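Long-range contact in methylglyoxal reductase (NADPH-dependent) (Candida albicans SC5314, PDB 6KWS), which probably reduces methylglyoxal with NADPH, as a Rossmann-fold enzyme of the dihydroflavonol-4-reductase subfamily: residues K146-L158 with R165-D177. The protein carries 1 engineered substitution. Residues are numbered along the deposited sequence; the frame is centred on the assembly and turned at random.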
ATOM      1  N   LYS A 146     -14.258 -10.734  -2.805  1.00 38.16           N
ATOM      2  CA  LYS A 146     -14.690 -11.196  -4.118  1.00 34.79           C
ATOM      3  C   LYS A 146     -15.123 -10.071  -5.031  1.00 35.25           C
ATOM      4  O   LYS A 146     -15.144 -10.268  -6.246  1.00 41.95           O
ATOM      5  CB  LYS A 146     -15.842 -12.185  -3.986  1.00 39.79           C
ATOM      6  CG  LYS A 146     -15.684 -13.087  -2.805  1.00 43.78           C
ATOM      7  CD  LYS A 146     -15.828 -14.531  -3.162  1.00 44.65           C
ATOM      8  CE  LYS A 146     -15.825 -15.353  -1.893  1.00 56.66           C
ATOM      9  NZ  LYS A 146     -15.977 -16.806  -2.135  1.00 66.99           N
ATOM     10  N   ASP A 147     -15.477  -8.912  -4.482  1.00 38.43           N
ATOM     11  CA  ASP A 147     -15.903  -7.782  -5.296  1.00 35.91           C
ATOM     12  C   ASP A 147     -14.742  -7.217  -6.112  1.00 34.71           C
ATOM     13  O   ASP A 147     -13.608  -7.133  -5.639  1.00 36.91           O
ATOM     14  CB  ASP A 147     -16.501  -6.693  -4.407  1.00 39.63           C
ATOM     15  CG  ASP A 147     -17.886  -7.056  -3.888  1.00 49.56           C
ATOM     16  OD1 ASP A 147     -17.996  -7.733  -2.829  1.00 47.49           O
ATOM     17  OD2 ASP A 147     -18.867  -6.681  -4.567  1.00 55.37           O
ATOM     18  N   TRP A 148     -15.033  -6.829  -7.348  1.00 34.73           N
ATOM     19  CA  TRP A 148     -14.060  -6.189  -8.221  1.00 35.19           C
ATOM     20  C   TRP A 148     -14.561  -4.811  -8.620  1.00 36.26           C
ATOM     21  O   TRP A 148     -15.762  -4.611  -8.816  1.00 34.90           O
ATOM     22  CB  TRP A 148     -13.800  -7.025  -9.480  1.00 35.19           C
ATOM     23  CG  TRP A 148     -12.773  -8.060  -9.272  1.00 36.65           C
ATOM     24  CD1 TRP A 148     -12.949  -9.306  -8.744  1.00 32.03           C
ATOM     25  CD2 TRP A 148     -11.378  -7.933  -9.555  1.00 38.93           C
ATOM     26  NE1 TRP A 148     -11.743  -9.972  -8.687  1.00 31.30           N
ATOM     27  CE2 TRP A 148     -10.763  -9.153  -9.185  1.00 36.02           C
ATOM     28  CE3 TRP A 148     -10.587  -6.908 -10.086  1.00 37.70           C
ATOM     29  CZ2 TRP A 148      -9.392  -9.376  -9.333  1.00 36.00           C
ATOM     30  CZ3 TRP A 148      -9.222  -7.133 -10.238  1.00 40.05           C
ATOM     31  CH2 TRP A 148      -8.641  -8.359  -9.864  1.00 39.55           C
ATOM     32  N   ASN A 149     -13.637  -3.854  -8.723  1.00 38.07           N
ATOM     33  CA  ASN A 149     -13.987  -2.556  -9.284  1.00 37.00           C
ATOM     34  C   ASN A 149     -14.450  -2.783 -10.720  1.00 38.78           C
ATOM     35  O   ASN A 149     -13.671  -3.236 -11.573  1.00 38.51           O
ATOM     36  CB  ASN A 149     -12.808  -1.572  -9.200  1.00 32.07           C
ATOM     37  CG  ASN A 149     -13.168  -0.151  -9.669  1.00 32.02           C
ATOM     38  OD1 ASN A 149     -14.248   0.095 -10.218  1.00 33.52           O
ATOM     39  ND2 ASN A 149     -12.242   0.786  -9.471  1.00 35.19           N
ATOM     40  N   GLU A 150     -15.721  -2.504 -11.004  1.00 38.89           N
ATOM     41  CA  GLU A 150     -16.203  -2.838 -12.337  1.00 40.76           C
ATOM     42  C   GLU A 150     -16.011  -1.704 -13.337  1.00 36.60           C
ATOM     43  O   GLU A 150     -16.598  -1.748 -14.421  1.00 37.37           O
ATOM     44  CB  GLU A 150     -17.677  -3.304 -12.278  1.00 38.67           C
ATOM     45  CG  GLU A 150     -17.811  -4.708 -11.642  1.00 43.31           C
ATOM     46  CD  GLU A 150     -17.232  -5.847 -12.508  1.00 50.57           C
ATOM     47  OE1 GLU A 150     -17.949  -6.387 -13.405  1.00 62.56           O
ATOM     48  OE2 GLU A 150     -16.030  -6.161 -12.311  1.00 55.94           O
ATOM     49  N   ILE A 151     -15.134  -0.740 -13.041  1.00 35.75           N
ATOM     50  CA  ILE A 151     -14.924   0.367 -13.964  1.00 37.43           C
ATOM     51  C   ILE A 151     -14.383  -0.166 -15.286  1.00 30.05           C
ATOM     52  O   ILE A 151     -13.557  -1.082 -15.320  1.00 32.50           O
ATOM     53  CB  ILE A 151     -13.994   1.427 -13.343  1.00 34.01           C
ATOM     54  CG1 ILE A 151     -13.807   2.614 -14.310  1.00 34.71           C
ATOM     55  CG2 ILE A 151     -12.652   0.817 -12.970  1.00 33.44           C
ATOM     56  CD1 ILE A 151     -13.087   3.850 -13.699  1.00 41.67           C
ATOM     57  N   SER A 152     -14.868   0.391 -16.388  1.00 34.50           N
ATOM     58  CA  SER A 152     -14.344   0.027 -17.696  1.00 30.59           C
ATOM     59  C   SER A 152     -13.019   0.731 -18.010  1.00 34.37           C
ATOM     60  O   SER A 152     -12.679   1.786 -17.461  1.00 37.63           O
ATOM     61  CB  SER A 152     -15.340   0.381 -18.782  1.00 30.10           C
ATOM     62  OG  SER A 152     -15.388   1.779 -18.933  1.00 35.17           O
ATOM     63  N   TRP A 153     -12.276   0.130 -18.936  1.00 36.45           N
ATOM     64  CA  TRP A 153     -11.115   0.793 -19.514  1.00 37.20           C
ATOM     65  C   TRP A 153     -11.485   2.163 -20.046  1.00 37.78           C
ATOM     66  O   TRP A 153     -10.743   3.134 -19.872  1.00 39.92           O
ATOM     67  CB  TRP A 153     -10.541  -0.073 -20.639  1.00 38.43           C
ATOM     68  CG  TRP A 153      -9.214   0.372 -21.179  1.00 41.36           C
ATOM     69  CD1 TRP A 153      -8.997   1.267 -22.187  1.00 40.90           C
ATOM     70  CD2 TRP A 153      -7.920  -0.095 -20.772  1.00 43.53           C
ATOM     71  NE1 TRP A 153      -7.647   1.396 -22.428  1.00 41.84           N
ATOM     72  CE2 TRP A 153      -6.965   0.569 -21.574  1.00 42.55           C
ATOM     73  CE3 TRP A 153      -7.476  -1.012 -19.814  1.00 40.95           C
ATOM     74  CZ2 TRP A 153      -5.594   0.356 -21.431  1.00 44.94           C
ATOM     75  CZ3 TRP A 153      -6.110  -1.222 -19.677  1.00 38.70           C
ATOM     76  CH2 TRP A 153      -5.189  -0.540 -20.478  1.00 43.25           C
ATOM     77  N   GLN A 154     -12.629   2.264 -20.709  1.00 39.94           N
ATOM     78  CA  GLN A 154     -12.998   3.542 -21.295  1.00 37.14           C
ATOM     79  C   GLN A 154     -13.230   4.572 -20.208  1.00 38.50           C
ATOM     80  O   GLN A 154     -12.728   5.698 -20.291  1.00 45.12           O
ATOM     81  CB  GLN A 154     -14.229   3.379 -22.186  1.00 39.79           C
ATOM     82  CG  GLN A 154     -13.960   2.637 -23.502  1.00 37.66           C
ATOM     83  CD  GLN A 154     -13.546   1.178 -23.303  1.00 45.42           C
ATOM     84  OE1 GLN A 154     -13.931   0.528 -22.324  1.00 43.38           O
ATOM     85  NE2 GLN A 154     -12.769   0.656 -24.242  1.00 51.75           N
ATOM     86  N   ASP A 155     -13.943   4.187 -19.153  1.00 39.15           N
ATOM     87  CA  ASP A 155     -14.206   5.117 -18.066  1.00 39.03           C
ATOM     88  C   ASP A 155     -12.955   5.445 -17.264  1.00 39.56           C
ATOM     89  O   ASP A 155     -12.892   6.507 -16.637  1.00 42.26           O
ATOM     90  CB  ASP A 155     -15.297   4.543 -17.178  1.00 39.71           C
ATOM     91  CG  ASP A 155     -16.678   4.649 -17.824  1.00 49.64           C
ATOM     92  OD1 ASP A 155     -16.755   5.110 -18.995  1.00 47.46           O
ATOM     93  OD2 ASP A 155     -17.686   4.278 -17.166  1.00 47.23           O
ATOM     94  N   ALA A 156     -11.950   4.574 -17.288  1.00 38.59           N
ATOM     95  CA  ALA A 156     -10.720   4.850 -16.565  1.00 38.62           C
ATOM     96  C   ALA A 156      -9.918   6.004 -17.173  1.00 41.18           C
ATOM     97  O   ALA A 156      -9.098   6.592 -16.467  1.00 40.86           O
ATOM     98  CB  ALA A 156      -9.876   3.580 -16.497  1.00 39.67           C
ATOM     99  N   LEU A 157     -10.152   6.358 -18.447  1.00 43.18           N
ATOM    100  CA  LEU A 157      -9.498   7.497 -19.097  1.00 41.80           C
ATOM    101  C   LEU A 157     -10.141   8.851 -18.797  1.00 43.44           C
ATOM    102  O   LEU A 157      -9.561   9.879 -19.165  1.00 47.71           O
ATOM    103  CB  LEU A 157      -9.500   7.325 -20.612  1.00 37.09           C
ATOM    104  CG  LEU A 157      -9.250   5.942 -21.191  1.00 46.07           C
ATOM    105  CD1 LEU A 157      -9.452   6.029 -22.663  1.00 44.57           C
ATOM    106  CD2 LEU A 157      -7.847   5.457 -20.885  1.00 49.59           C
ATOM    107  N   LEU A 158     -11.321   8.886 -18.171  1.00 43.26           N
ATOM    108  CA  LEU A 158     -12.066  10.138 -18.027  1.00 44.53           C
ATOM    109  C   LEU A 158     -11.285  11.182 -17.235  1.00 48.25           C
ATOM    110  O   LEU A 158     -11.171  12.334 -17.665  1.00 58.76           O
ATOM    111  CB  LEU A 158     -13.429   9.877 -17.379  1.00 46.10           C
ATOM    112  CG  LEU A 158     -14.396   9.139 -18.323  1.00 47.66           C
ATOM    113  CD1 LEU A 158     -15.741   8.815 -17.655  1.00 34.61           C
ATOM    114  CD2 LEU A 158     -14.583   9.918 -19.638  1.00 30.91           C
ATOM    115  N   ARG A 165      -7.636   4.653  -9.870  1.00 41.54           N
ATOM    116  CA  ARG A 165      -8.298   3.440  -9.412  1.00 40.60           C
ATOM    117  C   ARG A 165      -8.386   2.410 -10.534  1.00 41.87           C
ATOM    118  O   ARG A 165      -8.152   1.217 -10.308  1.00 42.56           O
ATOM    119  CB  ARG A 165      -9.680   3.757  -8.837  1.00 44.01           C
ATOM    120  CG  ARG A 165      -9.796   5.077  -8.072  1.00 41.43           C
ATOM    121  CD  ARG A 165     -11.128   5.184  -7.291  1.00 44.73           C
ATOM    122  NE  ARG A 165     -11.262   4.218  -6.182  1.00 44.89           N
ATOM    123  CZ  ARG A 165     -12.223   3.281  -6.079  1.00 47.46           C
ATOM    124  NH1 ARG A 165     -13.171   3.133  -6.998  1.00 40.31           N
ATOM    125  NH2 ARG A 165     -12.245   2.476  -5.036  1.00 45.64           N
ATOM    126  N   GLY A 166      -8.678   2.850 -11.757  1.00 44.75           N
ATOM    127  CA  GLY A 166      -8.644   1.929 -12.883  1.00 39.96           C
ATOM    128  C   GLY A 166      -7.321   1.200 -13.006  1.00 40.30           C
ATOM    129  O   GLY A 166      -7.281  -0.025 -13.148  1.00 37.41           O
ATOM    130  N   SER A 167      -6.213   1.939 -12.937  1.00 40.64           N
ATOM    131  CA  SER A 167      -4.912   1.304 -13.110  1.00 41.39           C
ATOM    132  C   SER A 167      -4.659   0.267 -12.033  1.00 41.07           C
ATOM    133  O   SER A 167      -4.021  -0.762 -12.289  1.00 37.29           O
ATOM    134  CB  SER A 167      -3.813   2.347 -13.085  1.00 45.09           C
ATOM    135  OG  SER A 167      -3.809   2.955 -11.815  1.00 48.30           O
ATOM    136  N   LYS A 168      -5.145   0.514 -10.817  1.00 41.60           N
ATOM    137  CA  LYS A 168      -4.987  -0.498  -9.783  1.00 41.69           C
ATOM    138  C   LYS A 168      -5.760  -1.761 -10.146  1.00 38.08           C
ATOM    139  O   LYS A 168      -5.218  -2.873 -10.065  1.00 40.20           O
ATOM    140  CB  LYS A 168      -5.405   0.067  -8.425  1.00 41.85           C
ATOM    141  CG  LYS A 168      -4.433   1.149  -7.904  1.00 40.80           C
ATOM    142  CD  LYS A 168      -3.085   0.540  -7.603  1.00 42.57           C
ATOM    143  CE  LYS A 168      -2.071   1.568  -7.121  1.00 58.01           C
ATOM    144  NZ  LYS A 168      -0.888   0.886  -6.487  1.00 60.33           N
ATOM    145  N   LYS A 169      -6.997  -1.602 -10.628  1.00 34.59           N
ATOM    146  CA  LYS A 169      -7.812  -2.750 -11.016  1.00 34.32           C
ATOM    147  C   LYS A 169      -7.222  -3.483 -12.222  1.00 38.22           C
ATOM    148  O   LYS A 169      -7.166  -4.716 -12.235  1.00 40.49           O
ATOM    149  CB  LYS A 169      -9.247  -2.290 -11.294  1.00 36.07           C
ATOM    150  CG  LYS A 169     -10.208  -3.354 -11.845  1.00 39.60           C
ATOM    151  CD  LYS A 169     -10.192  -3.359 -13.385  1.00 43.49           C
ATOM    152  CE  LYS A 169     -11.277  -4.251 -13.972  1.00 44.78           C
ATOM    153  NZ  LYS A 169     -12.578  -3.530 -14.029  1.00 41.32           N
ATOM    154  N   PHE A 170      -6.780  -2.762 -13.249  1.00 38.05           N
ATOM    155  CA  PHE A 170      -6.279  -3.490 -14.411  1.00 39.88           C
ATOM    156  C   PHE A 170      -4.924  -4.121 -14.135  1.00 36.85           C
ATOM    157  O   PHE A 170      -4.665  -5.231 -14.601  1.00 37.25           O
ATOM    158  CB  PHE A 170      -6.257  -2.585 -15.650  1.00 39.91           C
ATOM    159  CG  PHE A 170      -7.635  -2.275 -16.153  1.00 39.05           C
ATOM    160  CD1 PHE A 170      -8.425  -3.290 -16.707  1.00 38.39           C
ATOM    161  CD2 PHE A 170      -8.184  -1.006 -15.995  1.00 39.97           C
ATOM    162  CE1 PHE A 170      -9.724  -3.044 -17.140  1.00 35.93           C
ATOM    163  CE2 PHE A 170      -9.493  -0.739 -16.423  1.00 39.40           C
ATOM    164  CZ  PHE A 170     -10.268  -1.768 -16.999  1.00 38.83           C
ATOM    165  N   ALA A 171      -4.079  -3.468 -13.325  1.00 42.69           N
ATOM    166  CA  ALA A 171      -2.821  -4.087 -12.894  1.00 39.87           C
ATOM    167  C   ALA A 171      -3.065  -5.408 -12.180  1.00 40.03           C
ATOM    168  O   ALA A 171      -2.376  -6.399 -12.440  1.00 42.98           O
ATOM    169  CB  ALA A 171      -2.034  -3.143 -11.986  1.00 36.52           C
ATOM    170  N   GLU A 172      -4.047  -5.447 -11.269  1.00 39.49           N
ATOM    171  CA  GLU A 172      -4.314  -6.693 -10.558  1.00 40.27           C
ATOM    172  C   GLU A 172      -5.007  -7.708 -11.461  1.00 41.89           C
ATOM    173  O   GLU A 172      -4.738  -8.916 -11.368  1.00 38.58           O
ATOM    174  CB  GLU A 172      -5.154  -6.440  -9.303  1.00 36.83           C
ATOM    175  CG  GLU A 172      -4.893  -7.490  -8.203  1.00 34.61           C
ATOM    176  CD  GLU A 172      -6.029  -7.628  -7.190  1.00 39.71           C
ATOM    177  OE1 GLU A 172      -6.359  -8.776  -6.818  1.00 40.58           O
ATOM    178  OE2 GLU A 172      -6.593  -6.596  -6.755  1.00 38.54           O
ATOM    179  N   LYS A 173      -5.929  -7.239 -12.314  1.00 39.59           N
ATOM    180  CA  LYS A 173      -6.558  -8.131 -13.280  1.00 42.27           C
ATOM    181  C   LYS A 173      -5.489  -8.823 -14.111  1.00 43.92           C
ATOM    182  O   LYS A 173      -5.585 -10.019 -14.400  1.00 43.44           O
ATOM    183  CB  LYS A 173      -7.529  -7.343 -14.162  1.00 39.60           C
ATOM    184  CG  LYS A 173      -8.620  -8.139 -14.815  1.00 49.39           C
ATOM    185  CD  LYS A 173      -8.317  -8.448 -16.242  1.00 62.02           C
ATOM    186  CE  LYS A 173      -9.475  -8.818 -16.991  1.00 60.37           C
ATOM    187  NZ  LYS A 173     -10.514  -7.909 -16.775  1.00 56.12           N
ATOM    188  N   ALA A 174      -4.414  -8.101 -14.422  1.00 41.51           N
ATOM    189  CA  ALA A 174      -3.363  -8.655 -15.258  1.00 37.57           C
ATOM    190  C   ALA A 174      -2.579  -9.742 -14.530  1.00 42.02           C
ATOM    191  O   ALA A 174      -2.181 -10.742 -15.142  1.00 42.29           O
ATOM    192  CB  ALA A 174      -2.444  -7.530 -15.722  1.00 38.25           C
ATOM    193  N   ALA A 175      -2.335  -9.564 -13.226  1.00 38.03           N
ATOM    194  CA  ALA A 175      -1.609 -10.577 -12.464  1.00 38.16           C
ATOM    195  C   ALA A 175      -2.371 -11.896 -12.408  1.00 42.36           C
ATOM    196  O   ALA A 175      -1.784 -12.964 -12.609  1.00 42.96           O
ATOM    197  CB  ALA A 175      -1.327 -10.079 -11.049  1.00 40.60           C
ATOM    198  N   TRP A 176      -3.677 -11.849 -12.104  1.00 42.74           N
ATOM    199  CA  TRP A 176      -4.446 -13.088 -12.043  1.00 41.54           C
ATOM    200  C   TRP A 176      -4.579 -13.710 -13.419  1.00 45.85           C
ATOM    201  O   TRP A 176      -4.523 -14.941 -13.554  1.00 47.01           O
ATOM    202  CB  TRP A 176      -5.824 -12.855 -11.433  1.00 41.46           C
ATOM    203  CG  TRP A 176      -5.776 -12.474  -9.996  1.00 40.46           C
ATOM    204  CD1 TRP A 176      -6.130 -11.277  -9.461  1.00 41.00           C
ATOM    205  CD2 TRP A 176      -5.328 -13.286  -8.903  1.00 38.73           C
ATOM    206  NE1 TRP A 176      -5.952 -11.294  -8.107  1.00 38.77           N
ATOM    207  CE2 TRP A 176      -5.452 -12.513  -7.736  1.00 38.07           C
ATOM    208  CE3 TRP A 176      -4.838 -14.591  -8.797  1.00 40.67           C
ATOM    209  CZ2 TRP A 176      -5.100 -13.000  -6.472  1.00 40.27           C
ATOM    210  CZ3 TRP A 176      -4.495 -15.076  -7.543  1.00 42.18           C
ATOM    211  CH2 TRP A 176      -4.633 -14.281  -6.395  1.00 42.16           C
ATOM    212  N   ASP A 177      -4.751 -12.878 -14.453  1.00 43.03           N
ATOM    213  CA  ASP A 177      -4.698 -13.405 -15.814  1.00 46.27           C
ATOM    214  C   ASP A 177      -3.408 -14.174 -16.040  1.00 48.71           C
ATOM    215  O   ASP A 177      -3.422 -15.256 -16.630  1.00 48.50           O
ATOM    216  CB  ASP A 177      -4.837 -12.291 -16.857  1.00 39.43           C
ATOM    217  CG  ASP A 177      -6.254 -11.751 -16.955  1.00 52.93           C
ATOM    218  OD1 ASP A 177      -6.472 -10.791 -17.740  1.00 52.32           O
ATOM    219  OD2 ASP A 177      -7.148 -12.273 -16.234  1.00 59.09           O
TER
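Lys169 NZ donates to two backbone carbonyls of the opposing loop, Asn149 O at 2.7 Å and Ile151 O at 2.9 Å. The first bond lies in the carbonyl plane with a C=O...N angle of 157°; the second donor is tilted slightly from its plane. The chain reaches them because CG stands anti to the backbone N and the chain bends at chi2 and chi4. Between the two carbonyls the loop is shaped by an Asx turn: Ile151 N donates to Asn149 OD1, 3.1 Å away. Asn149 ND2 donates to Ala128 O outside the two segments.

Farther along the loop, Ser152 OG caps the short helix 153-156 by accepting from Asp155 N. The edge of Trp153 then meets a face of Phe170, centroids 5.0 Å apart and planes at 66°, with Trp153 CE3 above the centre of the Phe170 ring; Lys169 CD covers the opposite face. Next to this pair, the methyl of Ala156 lies 4.2 Å from Gly166 CA, where the backbones come close.

At the other end, the outer edge of the Trp148 six-membered ring meets the helix, CZ3 lying 3.7 Å from Lys169 O, near the ring plane, and CH2 reaching the Glu172 carboxylate carbon CD. Trp148 CZ2 approaches CD1 of the Trp176 five-membered ring at 3.8 Å, rim to rim, with planes at 81°. Trp176 NE1 donates to Glu172 OE1, whose carboxylate also forms a salt bridge with Arg260.

The loop is thus fastened to helix 160-181, which carries the NADPH-binding Lys168 and packs beside helix 92-114 of the Rossmann fold. One ammonium group gathering two carbonyls probably favours a charged Lys169 and fixes the loop's path between the two aromatic contacts.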